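Local atomic coordinates of hypothetical protein SPy1581 (Streptococcus pyogenes, PDB entry 1YHF), a protein that is of unknown function but belongs to the cupin superfamily, whose small beta-barrel domains often hold a metal ion or small ligand. Residues A[39-45]-A[106-112]. Sequence-based numbering, arbitrary orientation.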
loop_
_atom_site.group_PDB
_atom_site.type_symbol
_atom_site.label_atom_id
_atom_site.label_comp_id
_atom_site.label_asym_id
_atom_site.label_seq_id
_atom_site.Cartn_x
_atom_site.Cartn_y
_atom_site.Cartn_z
ATOM N N ASP A 39 -2.958 -2.104 15.934
ATOM C CA ASP A 39 -2.183 -3.256 15.472
ATOM C C ASP A 39 -2.359 -3.626 14.002
ATOM O O ASP A 39 -1.935 -4.709 13.588
ATOM C CB ASP A 39 -2.445 -4.484 16.374
ATOM C CG ASP A 39 -3.851 -5.043 16.240
ATOM O OD1 ASP A 39 -4.607 -4.714 15.294
ATOM O OD2 ASP A 39 -4.222 -5.849 17.114
ATOM N N LEU A 40 -2.996 -2.746 13.221
ATOM C CA LEU A 40 -3.266 -3.043 11.826
ATOM C C LEU A 40 -3.556 -1.801 10.974
ATOM O O LEU A 40 -4.396 -0.990 11.323
ATOM C CB LEU A 40 -4.397 -4.074 11.698
ATOM C CG LEU A 40 -4.874 -4.448 10.286
ATOM C CD1 LEU A 40 -3.786 -5.192 9.448
ATOM C CD2 LEU A 40 -6.117 -5.290 10.388
ATOM N N GLY A 41 -2.841 -1.671 9.857
ATOM C CA GLY A 41 -3.206 -0.714 8.795
ATOM C C GLY A 41 -3.528 -1.449 7.500
ATOM O O GLY A 41 -2.773 -2.328 7.073
ATOM N N ILE A 42 -4.646 -1.104 6.861
ATOM C CA ILE A 42 -4.886 -1.579 5.497
ATOM C C ILE A 42 -5.278 -0.390 4.630
ATOM O O ILE A 42 -6.236 0.324 4.939
ATOM C CB ILE A 42 -5.986 -2.686 5.405
ATOM C CG1 ILE A 42 -5.598 -3.919 6.243
ATOM C CG2 ILE A 42 -6.208 -3.071 3.947
ATOM C CD1 ILE A 42 -6.657 -5.040 6.269
ATOM N N THR A 43 -4.547 -0.195 3.541
ATOM C CA THR A 43 -4.717 0.982 2.712
ATOM C C THR A 43 -4.559 0.610 1.239
ATOM O O THR A 43 -3.661 -0.148 0.888
ATOM C CB THR A 43 -3.692 2.097 3.063
ATOM O OG1 THR A 43 -3.616 2.290 4.480
ATOM C CG2 THR A 43 -4.122 3.410 2.413
ATOM N N VAL A 44 -5.438 1.139 0.386
ATOM C CA VAL A 44 -5.214 1.078 -1.062
ATOM C C VAL A 44 -4.623 2.428 -1.498
ATOM O O VAL A 44 -5.118 3.466 -1.111
ATOM C CB VAL A 44 -6.518 0.804 -1.823
ATOM C CG1 VAL A 44 -6.195 0.521 -3.331
ATOM C CG2 VAL A 44 -7.216 -0.401 -1.216
ATOM N N PHE A 45 -3.549 2.391 -2.271
ATOM C CA PHE A 45 -2.843 3.599 -2.702
ATOM C C PHE A 45 -2.823 3.693 -4.218
ATOM O O PHE A 45 -2.854 2.679 -4.908
ATOM C CB PHE A 45 -1.376 3.527 -2.282
ATOM C CG PHE A 45 -1.110 3.926 -0.863
ATOM C CD1 PHE A 45 -0.987 5.277 -0.520
ATOM C CD2 PHE A 45 -0.926 2.962 0.122
ATOM C CE1 PHE A 45 -0.695 5.663 0.798
ATOM C CE2 PHE A 45 -0.655 3.333 1.444
ATOM C CZ PHE A 45 -0.527 4.696 1.781
HETATM N N MSE A 106 -1.405 -0.039 -5.320
HETATM C CA MSE A 106 -1.035 -1.119 -4.412
HETATM C C MSE A 106 -2.006 -1.331 -3.265
HETATM O O MSE A 106 -2.711 -0.404 -2.839
HETATM C CB MSE A 106 0.353 -0.867 -3.806
HETATM C CG MSE A 106 0.469 0.393 -2.999
HETATM SE SE MSE A 106 2.095 0.294 -1.865
HETATM C CE MSE A 106 2.179 2.115 -1.378
ATOM N N LEU A 107 -2.047 -2.567 -2.779
ATOM C CA LEU A 107 -2.699 -2.849 -1.522
ATOM C C LEU A 107 -1.562 -2.983 -0.507
ATOM O O LEU A 107 -0.603 -3.711 -0.735
ATOM C CB LEU A 107 -3.528 -4.142 -1.594
ATOM C CG LEU A 107 -4.110 -4.608 -0.252
ATOM C CD1 LEU A 107 -5.180 -3.642 0.321
ATOM C CD2 LEU A 107 -4.691 -6.002 -0.422
ATOM N N LEU A 108 -1.680 -2.253 0.593
ATOM C CA LEU A 108 -0.697 -2.250 1.655
ATOM C C LEU A 108 -1.336 -2.756 2.949
ATOM O O LEU A 108 -2.281 -2.165 3.460
ATOM C CB LEU A 108 -0.114 -0.830 1.819
ATOM C CG LEU A 108 0.839 -0.647 3.009
ATOM C CD1 LEU A 108 2.152 -1.389 2.747
ATOM C CD2 LEU A 108 1.097 0.849 3.318
ATOM N N VAL A 109 -0.827 -3.874 3.465
ATOM C CA VAL A 109 -1.350 -4.460 4.673
ATOM C C VAL A 109 -0.202 -4.439 5.704
ATOM O O VAL A 109 0.831 -5.082 5.520
ATOM C CB VAL A 109 -1.891 -5.895 4.437
ATOM C CG1 VAL A 109 -2.363 -6.501 5.742
ATOM C CG2 VAL A 109 -3.045 -5.876 3.405
ATOM N N VAL A 110 -0.381 -3.657 6.760
ATOM C CA VAL A 110 0.663 -3.530 7.774
ATOM C C VAL A 110 0.236 -4.176 9.082
ATOM O O VAL A 110 -0.651 -3.653 9.806
ATOM C CB VAL A 110 1.090 -2.041 8.018
ATOM C CG1 VAL A 110 2.271 -1.965 9.034
ATOM C CG2 VAL A 110 1.434 -1.338 6.702
ATOM N N VAL A 111 0.915 -5.280 9.413
ATOM C CA VAL A 111 0.539 -6.079 10.547
ATOM C C VAL A 111 1.493 -5.790 11.709
ATOM O O VAL A 111 2.680 -6.121 11.656
ATOM C CB VAL A 111 0.433 -7.586 10.191
ATOM C CG1 VAL A 111 -0.063 -8.373 11.411
ATOM C CG2 VAL A 111 -0.546 -7.790 8.973
ATOM N N LYS A 112 0.954 -5.137 12.729
ATOM C CA LYS A 112 1.759 -4.648 13.865
ATOM C C LYS A 112 1.561 -5.514 15.102
ATOM O O LYS A 112 0.608 -6.291 15.154
ATOM C CB LYS A 112 1.401 -3.181 14.163
ATOM C CG LYS A 112 1.944 -2.229 13.109
ATOM C CD LYS A 112 1.394 -0.804 13.253
ATOM C CE LYS A 112 0.135 -0.633 12.418
ATOM N NZ LYS A 112 -0.551 0.675 12.661
HETATM O O HOH W 1 -1.885 0.317 5.467
#
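Asp39 O takes the N-H of Lys112 at 3.0 Å, the donor standing well above the carbonyl plane, as the chains leave the regular ladder of strands 40-45 and 106-111. From there the lysine chain runs back over the other strand: bent at its third torsion (-91°), it lays CE over the backbone N of Leu40, and NZ makes a weak hydrogen bond to Arg37 O. Leu40 reaches across with CD1, which lies 4.2 Å from both Val109 CG1 and Val111 CG2. Gly41 and Val110 form a hydrogen-bonded pair; the bond from Val110 N to Gly41 O is short (2.8 Å) and almost straight (177°). Ile42, on the face of Leu40, lies alongside Val109, and its CG2 meets Leu107 CD1 at 3.8 Å. The two strands are neighbours in the middle of one of the two antiparallel sheets of the cupin jelly-roll barrel, flanked by strands 29-37 and 61-68, so an early strand pairs directly with the last one. Thr43 exchanges two backbone hydrogen bonds with Leu108. A water bonded to Thr43 OG1 donates to Leu108 O, giving that carbonyl a second donor besides Thr43 N. Val44 turns back to the face of Ile42, where CG2 touches Leu107 CD1. Phe45 lies with Thr43 on the other face and has Thr43 CG2 over one side of its ring, offset toward the rim. Selenomethionine Met106 runs beside this phenylalanine, its SE standing obliquely to the Phe45 ring, 5.5 Å from the centroid, as a Met-aromatic contact; the chain, extended beyond CG, separately brings CE into apolar touch with Phe45 CD2 at 3.6 Å. Leu108 CD2 meets Phe45 CE2 at 3.6 Å, likewise oblique to the ring.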